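Local coordinates for lipid-transfer protein (Thermomonospora curvata, PDB 6OK1), which is of unknown function but belongs, as a lipid-transfer protein, to the thiolase superfamily, with an N-terminal and a C-terminal thiolase-type domain, at residues 13-17 against 29-33; 33-38 against 221-225; 149-153 against 205-209; 212-218 against 339-345. All blocks are in the same frame, centred on the assembly; numbering follows the deposited sequence.

How the contacts relate
Contacts 1 and 2 are two faces of one piece of core: both use helix 26-40 and share Ala-33, their centres lie about 5 Å apart, and the strands they reach, 8-15 and 219-228, are neighbours in the central sheet, joined by Gly-14 O to Ala-223 N at 2.8 Å. Contact 3 lies about 34 Å from contact 2, centre to centre, and on the opposite side of the chain's centre, beside another subunit. Contact 4 lies between these regions. It touches contact 2 through Gln-222 CB and Ile-345 CG2 at 4.1 Å, and its centre is about 15 Å from that of contact 3. The modelled sodium ion is near contact 2, about 9 Å from the side chain of Ile-38.

Contact 1. Residues 13-17 against 29-33; sequences IGATE and LACEA
Ala-15, at the end of its strand, passes close to Ala-33 of the helix, with the two CA atoms 4.5 Å apart. One residue earlier, Gly-14 has no side chain to hold the backbones apart, and its CA comes within 3.8 Å of Ala-33 O. Thr-16 supplies most of the side-chain contact. Against the N-terminal part of helix 26-40, Thr-16 CG2 lies 3.5 Å from Leu-29 O and 3.9 Å from Leu-29 CD2; the Thr-16 and Glu-32 side chains cross at about a right angle, with Thr-16 CG2 3.8 Å from Glu-32 OE1. With chi1 at 68°, the hydroxyl takes the position between the backbone N and the carbonyl carbon, which leaves the methyl facing the helix. Thr-16 OG1 then bonds to Glu-17 O at 2.8 Å, standing 44° out of the carbonyl plane, and has a second partner in Gly-221 N. The Glu-32 carboxylate is engaged by Arg-24, which also pairs with Glu-17; this shared cation probably offsets the repulsion between the two acids. The contact thus packs the end of strand 8-15 against helix 26-40, whose Leu-29 also touches Ala-110 and Asn-112 of strand 104-112; strand 219-228 pairs with 8-15 through Gly-14 and Thr-16.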
loop_
_atom_site.group_PDB
_atom_site.type_symbol
_atom_site.label_atom_id
_atom_site.label_comp_id
_atom_site.label_asym_id
_atom_site.label_seq_id
_atom_site.Cartn_x
_atom_site.Cartn_y
_atom_site.Cartn_z
ATOM N N ILE A 13 -12.975 -17.916 -8.028
ATOM C CA ILE A 13 -11.719 -17.598 -8.689
ATOM C C ILE A 13 -12.025 -17.120 -10.103
ATOM O O ILE A 13 -12.961 -17.585 -10.762
ATOM C CB ILE A 13 -10.737 -18.796 -8.706
ATOM C CG1 ILE A 13 -11.313 -19.962 -9.523
ATOM C CG2 ILE A 13 -10.422 -19.220 -7.267
ATOM C CD1 ILE A 13 -10.393 -21.162 -9.606
ATOM N N GLY A 14 -11.214 -16.183 -10.572
ATOM C CA GLY A 14 -11.396 -15.638 -11.899
ATOM C C GLY A 14 -10.087 -15.129 -12.438
ATOM O O GLY A 14 -9.281 -14.550 -11.703
ATOM N N ALA A 15 -9.864 -15.337 -13.726
ATOM C CA ALA A 15 -8.611 -14.929 -14.344
ATOM C C ALA A 15 -8.859 -14.536 -15.790
ATOM O O ALA A 15 -9.811 -15.005 -16.425
ATOM C CB ALA A 15 -7.578 -16.059 -14.287
ATOM N N THR A 16 -8.016 -13.635 -16.287
ATOM C CA THR A 16 -7.884 -13.426 -17.714
ATOM C C THR A 16 -7.030 -14.550 -18.259
ATOM O O THR A 16 -6.468 -15.348 -17.502
ATOM C CB THR A 16 -7.228 -12.075 -18.036
ATOM O OG1 THR A 16 -5.851 -12.086 -17.628
ATOM C CG2 THR A 16 -7.956 -10.954 -17.332
ATOM N N GLU A 17 -6.893 -14.592 -19.579
ATOM C CA GLU A 17 -5.812 -15.369 -20.147
ATOM C C GLU A 17 -4.492 -14.766 -19.691
ATOM O O GLU A 17 -4.384 -13.552 -19.479
ATOM C CB GLU A 17 -5.909 -15.404 -21.682
ATOM C CG GLU A 17 -5.226 -14.255 -22.407
ATOM C CD GLU A 17 -5.944 -12.914 -22.252
ATOM O OE1 GLU A 17 -7.105 -12.905 -21.786
ATOM O OE2 GLU A 17 -5.335 -11.874 -22.619
ATOM N N LEU A 29 -7.822 -5.586 -17.383
ATOM C CA LEU A 29 -7.536 -6.937 -16.915
ATOM C C LEU A 29 -8.069 -7.152 -15.500
ATOM O O LEU A 29 -8.596 -8.222 -15.187
ATOM C CB LEU A 29 -6.033 -7.191 -16.950
ATOM C CG LEU A 29 -5.342 -7.125 -18.323
ATOM C CD1 LEU A 29 -3.847 -7.252 -18.155
ATOM C CD2 LEU A 29 -5.876 -8.255 -19.225
ATOM N N ALA A 30 -7.855 -6.175 -14.615
ATOM C CA ALA A 30 -8.353 -6.285 -13.250
ATOM C C ALA A 30 -9.855 -6.431 -13.247
ATOM O O ALA A 30 -10.397 -7.295 -12.561
ATOM C CB ALA A 30 -7.936 -5.073 -12.430
ATOM N N CYS A 31 -10.544 -5.603 -14.031
ATOM C CA CYS A 31 -11.999 -5.682 -14.062
ATOM C C CYS A 31 -12.469 -7.024 -14.608
ATOM O O CYS A 31 -13.418 -7.615 -14.077
ATOM C CB CYS A 31 -12.561 -4.537 -14.893
ATOM S SG CYS A 31 -12.343 -2.947 -14.115
ATOM N N GLU A 32 -11.822 -7.531 -15.653
ATOM C CA GLU A 32 -12.223 -8.831 -16.186
ATOM C C GLU A 32 -12.069 -9.929 -15.138
ATOM O O GLU A 32 -12.977 -10.742 -14.942
ATOM C CB GLU A 32 -11.427 -9.187 -17.441
ATOM C CG GLU A 32 -11.809 -8.374 -18.653
ATOM C CD GLU A 32 -10.984 -8.717 -19.878
ATOM O OE1 GLU A 32 -10.435 -9.844 -19.943
ATOM O OE2 GLU A 32 -10.895 -7.855 -20.778
ATOM N N ALA A 33 -10.912 -9.990 -14.482
ATOM C CA ALA A 33 -10.667 -11.048 -13.504
ATOM C C ALA A 33 -11.632 -10.938 -12.327
ATOM O O ALA A 33 -12.174 -11.945 -11.852
ATOM C CB ALA A 33 -9.203 -10.968 -13.029
#

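Contact 2. Residues 33-38 against 221-225; sequences AVLAAI and GQALV
Ala-33, Ala-37 and Ala-223 meet where the helix of a beta-alpha-beta crossover lies on the central sheet of the thiolase fold: helix 26-40 links strand 8-15 to strand 50-54 and rests on 219-228, one of the two strands (with 104-112) that lie between them in the sheet. The axes of 33-38 and 221-225 approach to 6.8 Å and run roughly alongside, 34° apart, a closeness that small side chains permit. Ala-223 CB sits against the helix backbone, 3.4 Å from Ala-33 O, and lies 3.8 Å from Ala-37 CB. One methyl of Val-34, CG2, reaches Ala-223 CB from the flank. One turn apart on the helix, Ala-33 CB lies on the Gly-221 carbonyl carbon at 3.7 Å, while Ala-37 CB meets Val-225 CG2 at the same separation of 3.7 Å. Val-225 chi1 is 174°, which sets CG1 anti to the backbone N and turns CG2 to the helix, 3.5 Å from Ala-37 O. Val-106 of strand 104-112 closes the patch from the side by touching Val-34, Ile-38 and Ala-223. Gln-222 heads from the strand's other face, where its amide NE2 donates to Ala-223 O at 3.2 Å, the acceptor only 5° out of the amide plane.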
loop_
_atom_site.group_PDB
_atom_site.type_symbol
_atom_site.label_atom_id
_atom_site.label_comp_id
_atom_site.label_asym_id
_atom_site.label_seq_id
_atom_site.Cartn_x
_atom_site.Cartn_y
_atom_site.Cartn_z
ATOM N N ALA A 33 -10.912 -9.990 -14.482
ATOM C CA ALA A 33 -10.667 -11.048 -13.504
ATOM C C ALA A 33 -11.632 -10.938 -12.327
ATOM O O ALA A 33 -12.174 -11.945 -11.852
ATOM C CB ALA A 33 -9.203 -10.968 -13.029
ATOM N N VAL A 34 -11.875 -9.715 -11.861
ATOM C CA VAL A 34 -12.751 -9.497 -10.715
ATOM C C VAL A 34 -14.175 -9.929 -11.042
ATOM O O VAL A 34 -14.809 -10.653 -10.269
ATOM C CB VAL A 34 -12.696 -8.024 -10.294
ATOM C CG1 VAL A 34 -13.836 -7.646 -9.393
ATOM C CG2 VAL A 34 -11.349 -7.729 -9.616
ATOM N N LEU A 35 -14.707 -9.482 -12.183
ATOM C CA LEU A 35 -16.049 -9.923 -12.577
ATOM C C LEU A 35 -16.117 -11.436 -12.750
ATOM O O LEU A 35 -17.136 -12.058 -12.412
ATOM C CB LEU A 35 -16.481 -9.217 -13.866
ATOM C CG LEU A 35 -16.836 -7.735 -13.660
ATOM C CD1 LEU A 35 -17.147 -7.065 -14.995
ATOM C CD2 LEU A 35 -18.024 -7.549 -12.707
ATOM N N ALA A 36 -15.064 -12.044 -13.300
ATOM C CA ALA A 36 -15.066 -13.491 -13.497
ATOM C C ALA A 36 -15.111 -14.221 -12.163
ATOM O O ALA A 36 -15.839 -15.209 -12.017
ATOM C CB ALA A 36 -13.846 -13.918 -14.315
ATOM N N ALA A 37 -14.364 -13.729 -11.164
ATOM C CA ALA A 37 -14.343 -14.377 -9.850
ATOM C C ALA A 37 -15.689 -14.221 -9.144
ATOM O O ALA A 37 -16.199 -15.171 -8.537
ATOM C CB ALA A 37 -13.220 -13.799 -8.987
ATOM N N ILE A 38 -16.291 -13.041 -9.264
ATOM C CA ILE A 38 -17.599 -12.780 -8.679
ATOM C C ILE A 38 -18.629 -13.740 -9.264
ATOM O O ILE A 38 -19.411 -14.367 -8.537
ATOM C CB ILE A 38 -17.984 -11.308 -8.920
ATOM C CG1 ILE A 38 -17.079 -10.374 -8.085
ATOM C CG2 ILE A 38 -19.453 -11.055 -8.604
ATOM C CD1 ILE A 38 -17.150 -8.888 -8.459
ATOM N N GLY A 221 -4.442 -10.977 -15.349
ATOM C CA GLY A 221 -5.083 -10.629 -14.077
ATOM C C GLY A 221 -5.678 -11.848 -13.404
ATOM O O GLY A 221 -6.104 -12.802 -14.058
ATOM N N GLN A 222 -5.679 -11.814 -12.063
ATOM C CA GLN A 222 -6.191 -12.894 -11.226
ATOM C C GLN A 222 -6.984 -12.291 -10.078
ATOM O O GLN A 222 -6.529 -11.332 -9.443
ATOM C CB GLN A 222 -5.056 -13.754 -10.666
ATOM C CG GLN A 222 -5.488 -14.845 -9.718
ATOM C CD GLN A 222 -6.101 -16.035 -10.440
ATOM O OE1 GLN A 222 -5.429 -16.717 -11.219
ATOM N NE2 GLN A 222 -7.363 -16.315 -10.142
ATOM N N ALA A 223 -8.150 -12.884 -9.781
ATOM C CA ALA A 223 -8.987 -12.416 -8.681
ATOM C C ALA A 223 -9.533 -13.601 -7.904
ATOM O O ALA A 223 -9.588 -14.721 -8.404
ATOM C CB ALA A 223 -10.154 -11.544 -9.173
ATOM N N LEU A 224 -9.872 -13.341 -6.641
ATOM C CA LEU A 224 -10.319 -14.352 -5.683
ATOM C C LEU A 224 -11.412 -13.725 -4.829
ATOM O O LEU A 224 -11.225 -12.611 -4.344
ATOM C CB LEU A 224 -9.173 -14.804 -4.766
ATOM C CG LEU A 224 -7.845 -15.193 -5.420
ATOM C CD1 LEU A 224 -6.726 -15.166 -4.422
ATOM C CD2 LEU A 224 -7.920 -16.579 -6.048
ATOM N N VAL A 225 -12.525 -14.446 -4.615
ATOM C CA VAL A 225 -13.655 -13.971 -3.812
ATOM C C VAL A 225 -13.658 -14.694 -2.470
ATOM O O VAL A 225 -13.702 -15.927 -2.418
ATOM C CB VAL A 225 -14.994 -14.198 -4.537
ATOM C CG1 VAL A 225 -16.158 -13.846 -3.627
ATOM C CG2 VAL A 225 -15.048 -13.345 -5.781
#

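Contact 3. Residues 149-153 against 205-209; sequences AQWVA and IVEPL
A classic beta bulge, in which Ile-205 and Val-206 both face Leu-209, packs its apolar side against Ala-149 and Ala-153, one turn apart on helix 148-163. Leu-209 N bonds to Val-206 O at 2.7 Å and Leu-209 O receives Ile-205 N, so the chain closes on itself, with a cis peptide before Pro-208 shaping the bend. Val-206 is the central wedge. Val-206 chi1 of 46° puts its CG1 between the backbone N and the carbonyl carbon and leads it to Ala-149 O at 3.6 Å, while its CG2 turns to Ala-153 CB at 3.7 Å and to the CG of Gln-150, whose side chain crosses at about a right angle. Leu-209 straddles the same turn: CD1 rests on Ala-153 CA and CD2 on Ala-149 O. The Pro-208 ring adds its CD, 3.9 Å from Ala-153 CB. Beyond this apolar patch Gln-150 is held at both ends of its amide. Gln-150 NE2 gives a hydrogen to a water at 3.1 Å that in turn donates to Ile-205 O, and OE1 accepts from the backbone N atoms of Asn-146 and Thr-147. Val-206 and Glu-207 also pair in an antiparallel ladder with a strand of a neighbouring subunit. The segments therefore meet mainly through aliphatic carbons and backbone carbonyls, with no direct hydrogen bond across; closeness of fit and one bridging water join the helix to a bulge whose backbone is bonded largely within itself and to the neighbouring subunit.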
loop_
_atom_site.group_PDB
_atom_site.type_symbol
_atom_site.label_atom_id
_atom_site.label_comp_id
_atom_site.label_asym_id
_atom_site.label_seq_id
_atom_site.Cartn_x
_atom_site.Cartn_y
_atom_site.Cartn_z
ATOM N N ALA A 149 17.054 -11.931 -10.118
ATOM C CA ALA A 149 17.804 -13.168 -10.274
ATOM C C ALA A 149 19.120 -13.108 -9.516
ATOM O O ALA A 149 19.521 -14.089 -8.873
ATOM C CB ALA A 149 18.078 -13.445 -11.741
ATOM N N GLN A 150 19.813 -11.974 -9.590
ATOM C CA GLN A 150 21.084 -11.852 -8.883
ATOM C C GLN A 150 20.862 -11.834 -7.383
ATOM O O GLN A 150 21.645 -12.416 -6.621
ATOM C CB GLN A 150 21.797 -10.585 -9.327
ATOM C CG GLN A 150 22.228 -10.618 -10.809
ATOM C CD GLN A 150 22.530 -9.248 -11.375
ATOM O OE1 GLN A 150 22.252 -8.212 -10.746
ATOM N NE2 GLN A 150 23.093 -9.227 -12.590
ATOM N N TRP A 151 19.799 -11.158 -6.937
ATOM C CA TRP A 151 19.532 -11.123 -5.505
ATOM C C TRP A 151 19.296 -12.526 -4.966
ATOM O O TRP A 151 19.763 -12.855 -3.872
ATOM C CB TRP A 151 18.340 -10.191 -5.194
ATOM C CG TRP A 151 18.578 -8.806 -5.601
ATOM C CD1 TRP A 151 19.771 -8.181 -5.670
ATOM C CD2 TRP A 151 17.595 -7.859 -6.081
ATOM N NE1 TRP A 151 19.606 -6.896 -6.164
ATOM C CE2 TRP A 151 18.282 -6.677 -6.408
ATOM C CE3 TRP A 151 16.203 -7.908 -6.252
ATOM C CZ2 TRP A 151 17.643 -5.556 -6.909
ATOM C CZ3 TRP A 151 15.560 -6.790 -6.739
ATOM C CH2 TRP A 151 16.285 -5.631 -7.076
ATOM N N VAL A 152 18.584 -13.368 -5.729
ATOM C CA VAL A 152 18.313 -14.742 -5.330
ATOM C C VAL A 152 19.582 -15.571 -5.423
ATOM O O VAL A 152 19.843 -16.440 -4.578
ATOM C CB VAL A 152 17.182 -15.345 -6.194
ATOM C CG1 VAL A 152 17.050 -16.863 -5.963
ATOM C CG2 VAL A 152 15.834 -14.652 -5.892
ATOM N N ALA A 153 20.387 -15.316 -6.451
ATOM C CA ALA A 153 21.597 -16.104 -6.667
ATOM C C ALA A 153 22.544 -15.999 -5.491
ATOM O O ALA A 153 23.232 -16.974 -5.162
ATOM C CB ALA A 153 22.279 -15.652 -7.938
ATOM N N ILE A 205 22.397 -17.165 -16.466
ATOM C CA ILE A 205 21.950 -15.794 -16.261
ATOM C C ILE A 205 22.897 -15.194 -15.222
ATOM O O ILE A 205 23.704 -14.300 -15.522
ATOM C CB ILE A 205 20.473 -15.766 -15.830
ATOM C CG1 ILE A 205 19.580 -16.336 -16.945
ATOM C CG2 ILE A 205 20.020 -14.356 -15.464
ATOM C CD1 ILE A 205 19.705 -15.589 -18.264
ATOM N N VAL A 206 22.832 -15.716 -14.004
ATOM C CA VAL A 206 23.741 -15.333 -12.927
ATOM C C VAL A 206 24.004 -16.587 -12.109
ATOM O O VAL A 206 23.069 -17.170 -11.544
ATOM C CB VAL A 206 23.162 -14.203 -12.052
ATOM C CG1 VAL A 206 21.693 -14.450 -11.674
ATOM C CG2 VAL A 206 24.008 -14.001 -10.795
ATOM N N GLU A 207 25.257 -17.036 -12.088
ATOM C CA GLU A 207 25.547 -18.282 -11.407
ATOM C C GLU A 207 25.076 -18.162 -9.964
ATOM O O GLU A 207 25.353 -17.142 -9.316
ATOM C CB GLU A 207 27.042 -18.613 -11.434
ATOM C CG GLU A 207 27.595 -18.802 -12.851
ATOM C CD GLU A 207 29.065 -19.229 -12.851
ATOM O OE1 GLU A 207 29.429 -20.118 -12.057
ATOM O OE2 GLU A 207 29.858 -18.647 -13.605
ATOM N N PRO A 208 24.406 -19.184 -9.413
ATOM C CA PRO A 208 24.205 -20.537 -9.977
ATOM C C PRO A 208 22.880 -20.763 -10.702
ATOM O O PRO A 208 22.385 -21.896 -10.717
ATOM C CB PRO A 208 24.270 -21.413 -8.735
ATOM C CG PRO A 208 23.582 -20.554 -7.686
ATOM C CD PRO A 208 24.076 -19.159 -7.972
ATOM N N LEU A 209 22.294 -19.713 -11.263
ATOM C CA LEU A 209 20.986 -19.799 -11.918
ATOM C C LEU A 209 21.145 -19.835 -13.437
ATOM O O LEU A 209 21.710 -18.910 -14.034
ATOM C CB LEU A 209 20.091 -18.617 -11.530
ATOM C CG LEU A 209 19.409 -18.696 -10.165
ATOM C CD1 LEU A 209 20.393 -18.792 -9.032
ATOM C CD2 LEU A 209 18.517 -17.486 -9.978
HETATM O O HOH W 1 22.886 -11.535 -14.633
#

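Contact 4. Residues 212-218 against 339-345; sequences LDCCQES and QLGEAYI
Two torsions bring Cys-215 and Tyr-344 together: chi1 of Cys-215 is 77°, placing SG between its backbone N and carbonyl carbon, and chi1 of Tyr-344 is -173°, with CG anti to the backbone N, which brings one ring face to the sulfur. Cys-215 SG stands over that face of the Tyr-344 ring, 3.7 Å from the centroid and 20° off the normal, displaced toward the rim so that CG is its closest ring atom. This is a sulfur-aromatic contact. Gln-216 O, 3.3 Å from Tyr-344 CB, approaches the same residue obliquely. At the ring's edge, in its plane, lies Gln-339 OE1, which accepts from Gly-347 N, while Gln-339 NE2 bonds to Asn-349 OD1. Further along, Ser-218 OG accepts the backbone N-H of Tyr-344 at 3.0 Å in a fairly straight bond, the one direct hydrogen bond between the segments. Leu-340 fills the other end of the contact: its CD1 lies against the peptide between Cys-214 and Cys-215, 3.5 Å from Cys-214 C, and CD2 reaches Leu-212 O. Three waters complete the seam by joining backbone atoms in pairs: Gln-216 O with Gln-339 O, Gln-216 N with Leu-340 O (2.7 Å from its water), and Ser-218 N with Tyr-344 O. Asp-213 is turned from the contact and bonds to Thr-298 and His-199. The arrangement joins a loop of the N-terminal thiolase domain to helix 338-341 and the loop after it in the C-terminal domain, a junction of the two halves characteristic of the thiolase fold.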
loop_
_atom_site.group_PDB
_atom_site.type_symbol
_atom_site.label_atom_id
_atom_site.label_comp_id
_atom_site.label_asym_id
_atom_site.label_seq_id
_atom_site.Cartn_x
_atom_site.Cartn_y
_atom_site.Cartn_z
ATOM N N LEU A 212 16.645 -21.488 -17.312
ATOM C CA LEU A 212 15.454 -22.234 -16.945
ATOM C C LEU A 212 15.213 -22.309 -15.427
ATOM O O LEU A 212 14.233 -22.929 -15.017
ATOM C CB LEU A 212 15.506 -23.648 -17.572
ATOM C CG LEU A 212 15.135 -23.640 -19.054
ATOM C CD1 LEU A 212 15.451 -24.975 -19.675
ATOM C CD2 LEU A 212 13.661 -23.314 -19.241
ATOM N N ASP A 213 16.035 -21.639 -14.593
ATOM C CA ASP A 213 15.709 -21.422 -13.179
ATOM C C ASP A 213 14.850 -20.188 -12.962
ATOM O O ASP A 213 14.414 -19.949 -11.827
ATOM C CB ASP A 213 16.991 -21.262 -12.355
ATOM C CG ASP A 213 17.748 -22.547 -12.243
ATOM O OD1 ASP A 213 17.099 -23.537 -11.874
ATOM O OD2 ASP A 213 18.958 -22.554 -12.547
ATOM N N CYS A 214 14.601 -19.411 -14.014
ATOM C CA CYS A 214 13.999 -18.090 -13.918
ATOM C C CYS A 214 12.679 -18.066 -14.662
ATOM O O CYS A 214 12.617 -18.508 -15.807
ATOM C CB CYS A 214 14.902 -17.018 -14.525
ATOM S SG CYS A 214 16.559 -16.995 -13.859
ATOM N N CYS A 215 11.645 -17.505 -14.038
ATOM C CA CYS A 215 10.370 -17.399 -14.744
ATOM C C CYS A 215 10.381 -16.174 -15.674
ATOM O O CYS A 215 11.179 -15.248 -15.530
ATOM C CB CYS A 215 9.186 -17.347 -13.755
ATOM S SG CYS A 215 8.969 -15.772 -12.951
ATOM N N GLN A 216 9.511 -16.201 -16.670
ATOM C CA GLN A 216 9.349 -15.057 -17.560
ATOM C C GLN A 216 8.233 -14.162 -17.031
ATOM O O GLN A 216 7.406 -14.576 -16.214
ATOM C CB GLN A 216 8.991 -15.510 -18.978
ATOM C CG GLN A 216 10.013 -16.407 -19.699
ATOM C CD GLN A 216 9.638 -16.637 -21.172
ATOM O OE1 GLN A 216 8.699 -16.034 -21.683
ATOM N NE2 GLN A 216 10.371 -17.509 -21.847
ATOM N N GLU A 217 8.206 -12.930 -17.517
ATOM C CA GLU A 217 7.132 -12.033 -17.139
ATOM C C GLU A 217 5.860 -12.323 -17.940
ATOM O O GLU A 217 5.882 -12.933 -19.018
ATOM C CB GLU A 217 7.562 -10.591 -17.351
ATOM C CG GLU A 217 8.875 -10.263 -16.631
ATOM C CD GLU A 217 9.236 -8.818 -16.683
ATOM O OE1 GLU A 217 9.429 -8.301 -17.805
ATOM O OE2 GLU A 217 9.324 -8.206 -15.594
ATOM N N SER A 218 4.733 -11.848 -17.394
ATOM C CA SER A 218 3.414 -12.145 -17.914
ATOM C C SER A 218 2.547 -10.896 -17.952
ATOM O O SER A 218 2.740 -9.953 -17.179
ATOM C CB SER A 218 2.688 -13.182 -17.056
ATOM O OG SER A 218 3.412 -14.398 -16.935
ATOM N N GLN A 339 4.788 -20.423 -10.933
ATOM C CA GLN A 339 5.099 -19.171 -11.600
ATOM C C GLN A 339 5.999 -19.436 -12.797
ATOM O O GLN A 339 5.956 -18.699 -13.790
ATOM C CB GLN A 339 5.792 -18.197 -10.641
ATOM C CG GLN A 339 5.005 -17.918 -9.378
ATOM C CD GLN A 339 3.710 -17.219 -9.664
ATOM O OE1 GLN A 339 3.698 -16.032 -9.964
ATOM N NE2 GLN A 339 2.608 -17.948 -9.565
ATOM N N LEU A 340 6.837 -20.478 -12.692
ATOM C CA LEU A 340 7.835 -20.784 -13.716
ATOM C C LEU A 340 7.192 -21.352 -14.977
ATOM O O LEU A 340 7.619 -21.032 -16.096
ATOM C CB LEU A 340 8.849 -21.787 -13.158
ATOM C CG LEU A 340 10.107 -21.982 -13.981
ATOM C CD1 LEU A 340 11.164 -20.997 -13.564
ATOM C CD2 LEU A 340 10.618 -23.401 -13.853
ATOM N N GLY A 341 6.162 -22.177 -14.816
ATOM C CA GLY A 341 5.546 -22.913 -15.911
ATOM C C GLY A 341 4.194 -22.407 -16.384
ATOM O O GLY A 341 3.868 -22.529 -17.566
ATOM N N GLU A 342 3.371 -21.869 -15.480
ATOM C CA GLU A 342 2.050 -21.367 -15.884
ATOM C C GLU A 342 2.151 -19.888 -16.240
ATOM O O GLU A 342 1.959 -19.503 -17.397
ATOM C CB GLU A 342 1.003 -21.597 -14.791
ATOM C CG GLU A 342 -0.361 -21.026 -15.198
ATOM C CD GLU A 342 -1.449 -21.258 -14.180
ATOM O OE1 GLU A 342 -1.470 -20.512 -13.196
ATOM O OE2 GLU A 342 -2.292 -22.153 -14.366
ATOM N N ALA A 343 2.461 -19.048 -15.255
ATOM C CA ALA A 343 2.435 -17.608 -15.438
ATOM C C ALA A 343 2.924 -16.955 -14.159
ATOM O O ALA A 343 2.702 -17.485 -13.065
ATOM C CB ALA A 343 1.025 -17.093 -15.752
ATOM N N TYR A 344 3.554 -15.795 -14.312
ATOM C CA TYR A 344 4.065 -15.009 -13.184
ATOM C C TYR A 344 3.049 -13.914 -12.861
ATOM O O TYR A 344 3.181 -12.766 -13.279
ATOM C CB TYR A 344 5.426 -14.423 -13.535
ATOM C CG TYR A 344 6.185 -13.721 -12.425
ATOM C CD1 TYR A 344 6.067 -14.104 -11.089
ATOM C CD2 TYR A 344 7.043 -12.684 -12.735
ATOM C CE1 TYR A 344 6.808 -13.445 -10.091
ATOM C CE2 TYR A 344 7.782 -12.032 -11.759
ATOM C CZ TYR A 344 7.658 -12.428 -10.438
ATOM O OH TYR A 344 8.408 -11.786 -9.482
ATOM N N ILE A 345 2.010 -14.281 -12.098
ATOM C CA ILE A 345 1.064 -13.288 -11.605
ATOM C C ILE A 345 1.351 -13.046 -10.121
ATOM O O ILE A 345 0.437 -12.936 -9.289
ATOM C CB ILE A 345 -0.390 -13.723 -11.849
ATOM C CG1 ILE A 345 -0.532 -14.362 -13.246
ATOM C CG2 ILE A 345 -1.297 -12.518 -11.709
ATOM C CD1 ILE A 345 -0.204 -13.416 -14.426
HETATM O O HOH W 2 5.916 -17.071 -16.300
HETATM O O HOH W 3 8.715 -18.896 -17.346
HETATM O O HOH W 4 5.010 -10.987 -14.680
#